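Local coordinates for N-acetyltransferase family protein (Bacillus anthracis, PDB 3LNB) that catalyses the transfer of an acetyl group from acetyl-coenzyme A to arylamines and inactivates the sulfonamide antibiotic sulfamethoxazole, at residues V117-G122 and G137-I142. The protein carries 1 engineered substitution. Numbering follows the deposited sequence.
Sequences VYKVAG and GHVIII. With COA (coenzyme A), chain B.
Tyr118, Val120 and Gly122 pair with Ile142, Ile140 and His138 as the hydrogen-bonded positions of an antiparallel beta hairpin, the two strand axes approaching to 4.6 Å with 144° between their directions. Each pair exchanges two backbone bonds, and the bond from Ile142 N to Tyr118 O is nearly straight, 171° at the hydrogen. The Gly122-His138 pair is less regular: Gly122 N meets His138 O from above the carbonyl plane, and the return bond from His138 N is weak. Lys119-Ile141 and Ala121-Val139 are the intervening non-hydrogen-bonded pairs.

On the face bearing Tyr118, Val120, Ile140 and Ile142, the phenol ring lies across Ile142. A chi1 of 63° sets Tyr118 CG between its own backbone N and carbonyl carbon, and Ile142 CB rests over the ring, 3.8 Å from its centroid, in a CH-pi contact. Ile142 CG2 reaches further out, 3.5 Å from Tyr118 OH, while CG1 turns the other way and meets Val120 CG1 at 3.8 Å. Leu223 and Pro225 of the adjoining strand 216-225 also touch Tyr118. The opposite face, with Val139 and Ile141, packs on helix 99-112, where Val117 CB also meets Ile141 CG2 at 3.8 Å.

His138 carries the hairpin into the coenzyme A pocket: its NE2 is hydrogen-bonded to Asp153 and its side chain touches Cys99, an arrangement consistent with the Cys-His-Asp triad of arylamine N-acetyltransferases. COA C3P lies over one face of the imidazole, 3.8 Å from His138 ND1. Packing is tightest midway along the hairpin, where Val120 CG2 presses against Ile140 CG1 at 3.3 Å.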
ATOM      1  N   VAL A 117      -7.067  -7.438  13.973  1.00 14.84           N
ATOM      2  CA  VAL A 117      -7.067  -7.077  12.569  1.00 15.03           C
ATOM      3  C   VAL A 117      -7.372  -8.240  11.646  1.00 16.52           C
ATOM      4  O   VAL A 117      -7.207  -9.396  12.017  1.00 16.16           O
ATOM      5  CB  VAL A 117      -5.696  -6.504  12.149  1.00 15.71           C
ATOM      6  CG1 VAL A 117      -5.444  -5.172  12.841  1.00 14.55           C
ATOM      7  CG2 VAL A 117      -4.592  -7.493  12.499  1.00 14.28           C
ATOM      8  N   TYR A 118      -7.845  -7.917  10.448  1.00 15.79           N
ATOM      9  CA  TYR A 118      -8.105  -8.919   9.423  1.00 14.89           C
ATOM     10  C   TYR A 118      -8.035  -8.244   8.057  1.00 14.55           C
ATOM     11  O   TYR A 118      -8.208  -7.028   7.942  1.00 13.56           O
ATOM     12  CB  TYR A 118      -9.456  -9.630   9.625  1.00 14.44           C
ATOM     13  CG  TYR A 118     -10.694  -8.772   9.530  1.00 15.10           C
ATOM     14  CD1 TYR A 118     -11.169  -8.068  10.639  1.00 15.05           C
ATOM     15  CD2 TYR A 118     -11.414  -8.689   8.332  1.00 15.79           C
ATOM     16  CE1 TYR A 118     -12.337  -7.304  10.558  1.00 15.54           C
ATOM     17  CE2 TYR A 118     -12.579  -7.930   8.240  1.00 14.50           C
ATOM     18  CZ  TYR A 118     -13.035  -7.242   9.352  1.00 15.69           C
ATOM     19  OH  TYR A 118     -14.188  -6.504   9.257  1.00 15.27           O
ATOM     20  N   LYS A 119      -7.751  -9.040   7.030  1.00 13.31           N
ATOM     21  CA  LYS A 119      -7.629  -8.541   5.670  1.00 14.19           C
ATOM     22  C   LYS A 119      -8.936  -8.693   4.904  1.00 13.94           C
ATOM     23  O   LYS A 119      -9.706  -9.620   5.158  1.00 13.83           O
ATOM     24  CB  LYS A 119      -6.532  -9.317   4.924  1.00 13.79           C
ATOM     25  CG  LYS A 119      -5.160  -9.286   5.586  1.00 14.31           C
ATOM     26  CD  LYS A 119      -4.127 -10.088   4.793  1.00 15.41           C
ATOM     27  CE  LYS A 119      -4.375 -11.588   4.872  1.00 14.21           C
ATOM     28  NZ  LYS A 119      -4.282 -12.090   6.268  1.00 15.77           N
ATOM     29  N   VAL A 120      -9.180  -7.776   3.969  1.00 12.98           N
ATOM     30  CA  VAL A 120     -10.375  -7.828   3.126  1.00 12.32           C
ATOM     31  C   VAL A 120      -9.966  -7.386   1.730  1.00 14.10           C
ATOM     32  O   VAL A 120      -8.972  -6.687   1.559  1.00 13.39           O
ATOM     33  CB  VAL A 120     -11.515  -6.895   3.627  1.00 12.27           C
ATOM     34  CG1 VAL A 120     -11.884  -7.236   5.062  1.00  9.69           C
ATOM     35  CG2 VAL A 120     -11.107  -5.431   3.492  1.00 10.36           C
ATOM     36  N   ALA A 121     -10.719  -7.809   0.725  1.00 13.83           N
ATOM     37  CA  ALA A 121     -10.395  -7.418  -0.631  1.00 14.20           C
ATOM     38  C   ALA A 121     -11.067  -6.088  -0.943  1.00 13.63           C
ATOM     39  O   ALA A 121     -12.039  -5.696  -0.294  1.00 13.46           O
ATOM     40  CB  ALA A 121     -10.857  -8.486  -1.609  1.00 12.58           C
ATOM     41  N   GLY A 122     -10.527  -5.402  -1.938  1.00 15.55           N
ATOM     42  CA  GLY A 122     -11.079  -4.131  -2.364  1.00 15.26           C
ATOM     43  C   GLY A 122     -10.938  -4.051  -3.871  1.00 14.64           C
ATOM     44  O   GLY A 122     -10.171  -4.804  -4.468  1.00 14.51           O
ATOM     45  N   GLY A 137      -8.656  -6.160  -6.694  1.00 14.94           N
ATOM     46  CA  GLY A 137      -7.266  -5.906  -7.029  1.00 14.83           C
ATOM     47  C   GLY A 137      -6.557  -5.075  -5.967  1.00 15.91           C
ATOM     48  O   GLY A 137      -5.539  -4.434  -6.235  1.00 17.24           O
ATOM     49  N   HIS A 138      -7.106  -5.071  -4.758  1.00 14.44           N
ATOM     50  CA  HIS A 138      -6.513  -4.337  -3.648  1.00 13.33           C
ATOM     51  C   HIS A 138      -6.779  -5.134  -2.385  1.00 13.51           C
ATOM     52  O   HIS A 138      -7.779  -5.844  -2.296  1.00 14.23           O
ATOM     53  CB  HIS A 138      -7.123  -2.933  -3.526  1.00 13.23           C
ATOM     54  CG  HIS A 138      -6.467  -2.076  -2.483  1.00 14.95           C
ATOM     55  ND1 HIS A 138      -5.140  -2.213  -2.133  1.00 13.28           N
ATOM     56  CD2 HIS A 138      -6.940  -1.034  -1.757  1.00 15.41           C
ATOM     57  CE1 HIS A 138      -4.823  -1.292  -1.238  1.00 13.81           C
ATOM     58  NE2 HIS A 138      -5.897  -0.563  -0.993  1.00 13.42           N
ATOM     59  N   VAL A 139      -5.864  -5.032  -1.429  1.00 12.82           N
ATOM     60  CA  VAL A 139      -5.979  -5.728  -0.158  1.00 13.15           C
ATOM     61  C   VAL A 139      -5.707  -4.716   0.943  1.00 12.89           C
ATOM     62  O   VAL A 139      -4.699  -4.008   0.905  1.00 12.60           O
ATOM     63  CB  VAL A 139      -4.947  -6.878  -0.043  1.00 13.33           C
ATOM     64  CG1 VAL A 139      -4.963  -7.452   1.365  1.00 13.66           C
ATOM     65  CG2 VAL A 139      -5.251  -7.968  -1.075  1.00 14.41           C
ATOM     66  N   ILE A 140      -6.614  -4.638   1.910  1.00 13.68           N
ATOM     67  CA  ILE A 140      -6.465  -3.706   3.020  1.00 13.39           C
ATOM     68  C   ILE A 140      -6.716  -4.399   4.346  1.00 13.78           C
ATOM     69  O   ILE A 140      -7.125  -5.559   4.380  1.00 12.84           O
ATOM     70  CB  ILE A 140      -7.432  -2.514   2.897  1.00 14.53           C
ATOM     71  CG1 ILE A 140      -8.876  -3.006   2.946  1.00 14.43           C
ATOM     72  CG2 ILE A 140      -7.166  -1.761   1.596  1.00 13.03           C
ATOM     73  CD1 ILE A 140      -9.904  -1.898   2.849  1.00 15.51           C
ATOM     74  N   ILE A 141      -6.469  -3.672   5.432  1.00 13.01           N
ATOM     75  CA  ILE A 141      -6.646  -4.188   6.782  1.00 13.54           C
ATOM     76  C   ILE A 141      -7.776  -3.484   7.519  1.00 14.76           C
ATOM     77  O   ILE A 141      -7.922  -2.267   7.430  1.00 14.81           O
ATOM     78  CB  ILE A 141      -5.357  -3.993   7.624  1.00 12.96           C
ATOM     79  CG1 ILE A 141      -4.219  -4.845   7.060  1.00 13.24           C
ATOM     80  CG2 ILE A 141      -5.621  -4.344   9.080  1.00 13.91           C
ATOM     81  CD1 ILE A 141      -2.858  -4.484   7.627  1.00 10.32           C
ATOM     82  N   ILE A 142      -8.577  -4.257   8.243  1.00 14.55           N
ATOM     83  CA  ILE A 142      -9.648  -3.687   9.046  1.00 14.89           C
ATOM     84  C   ILE A 142      -9.240  -3.952  10.494  1.00 15.46           C
ATOM     85  O   ILE A 142      -8.970  -5.090  10.870  1.00 15.37           O
ATOM     86  CB  ILE A 142     -11.013  -4.353   8.755  1.00 14.92           C
ATOM     87  CG1 ILE A 142     -11.391  -4.148   7.285  1.00 15.29           C
ATOM     88  CG2 ILE A 142     -12.084  -3.773   9.670  1.00 12.16           C
ATOM     89  CD1 ILE A 142     -11.464  -2.692   6.859  1.00 14.18           C
TER
HETATM   90  N1A COA B1001       0.631   0.437 -12.726  1.00 29.98           N
HETATM   91  C2A COA B1001       1.683   0.743 -13.464  1.00 28.48           C
HETATM   92  N3A COA B1001       1.963   1.993 -13.793  1.00 26.76           N
HETATM   93  C4A COA B1001       1.175   2.994 -13.380  1.00 24.86           C
HETATM   94  C5A COA B1001       0.058   2.713 -12.608  1.00 25.43           C
HETATM   95  C6A COA B1001      -0.203   1.387 -12.280  1.00 27.48           C
HETATM   96  N6A COA B1001      -1.252   1.070 -11.526  1.00 26.28           N
HETATM   97  N7A COA B1001      -0.535   3.868 -12.324  1.00 23.76           N
HETATM   98  C8A COA B1001       0.179   4.838 -12.890  1.00 23.07           C
HETATM   99  N9A COA B1001       1.224   4.314 -13.530  1.00 24.23           N
HETATM  100  C1B COA B1001       2.307   5.082 -14.188  1.00 23.78           C
HETATM  101  C2B COA B1001       1.810   6.010 -15.295  1.00 24.24           C
HETATM  102  O2B COA B1001       1.608   5.266 -16.501  1.00 23.28           O
HETATM  103  C3B COA B1001       3.012   6.943 -15.434  1.00 22.60           C
HETATM  104  O3B COA B1001       3.944   6.429 -16.389  1.00 20.24           O
HETATM  105  P3B COA B1001       4.798   7.465 -17.278  1.00 18.72           P
HETATM  106  O7A COA B1001       5.358   8.571 -16.469  1.00 18.05           O
HETATM  107  O8A COA B1001       5.936   6.601 -18.017  1.00 18.10           O
HETATM  108  O9A COA B1001       3.785   7.985 -18.415  1.00 17.44           O
HETATM  109  C4B COA B1001       3.629   6.942 -14.033  1.00 22.65           C
HETATM  110  O4B COA B1001       2.855   6.019 -13.248  1.00 24.59           O
HETATM  111  C5B COA B1001       3.538   8.323 -13.384  1.00 20.99           C
HETATM  112  O5B COA B1001       2.169   8.703 -13.238  1.00 21.68           O
HETATM  113  P1A COA B1001       1.806  10.201 -12.782  1.00 18.63           P
HETATM  114  O1A COA B1001       0.221  10.211 -12.504  1.00 21.67           O
HETATM  115  O2A COA B1001       2.204  11.194 -13.804  1.00 16.76           O
HETATM  116  O3A COA B1001       2.572  10.439 -11.386  1.00 20.32           O
HETATM  117  P2A COA B1001       2.048   9.902  -9.962  1.00 18.69           P
HETATM  118  O4A COA B1001       1.151  11.091  -9.355  1.00 18.19           O
HETATM  119  O5A COA B1001       3.193   9.569  -9.084  1.00 20.05           O
HETATM  120  O6A COA B1001       1.052   8.663 -10.218  1.00 18.69           O
HETATM  121  CBP COA B1001       1.007   6.567  -8.931  1.00 16.17           C
HETATM  122  CCP COA B1001       1.512   7.308 -10.173  1.00 16.90           C
HETATM  123  CDP COA B1001       1.675   7.145  -7.681  1.00 15.04           C
HETATM  124  CEP COA B1001       1.360   5.084  -9.058  1.00 14.64           C
HETATM  125  CAP COA B1001      -0.513   6.712  -8.827  1.00 15.13           C
HETATM  126  OAP COA B1001      -1.120   6.220 -10.025  1.00 17.17           O
HETATM  127  C9P COA B1001      -1.072   5.924  -7.641  1.00 17.32           C
HETATM  128  O9P COA B1001      -0.895   6.305  -6.484  1.00 17.15           O
HETATM  129  N8P COA B1001      -1.754   4.831  -7.976  1.00 15.70           N
HETATM  130  C7P COA B1001      -2.391   3.945  -6.990  1.00 17.18           C
HETATM  131  C6P COA B1001      -2.169   2.479  -7.371  1.00 17.76           C
HETATM  132  C5P COA B1001      -3.139   1.561  -6.623  1.00 17.25           C
HETATM  133  O5P COA B1001      -4.327   1.520  -6.937  1.00 16.67           O
HETATM  134  N4P COA B1001      -2.609   0.821  -5.652  1.00 15.86           N
HETATM  135  C3P COA B1001      -3.429  -0.098  -4.850  1.00 16.63           C
HETATM  136  C2P COA B1001      -3.696  -1.401  -5.607  1.00 15.93           C
HETATM  137  S1P COA B1001      -2.218  -2.461  -5.814  1.00 20.15           S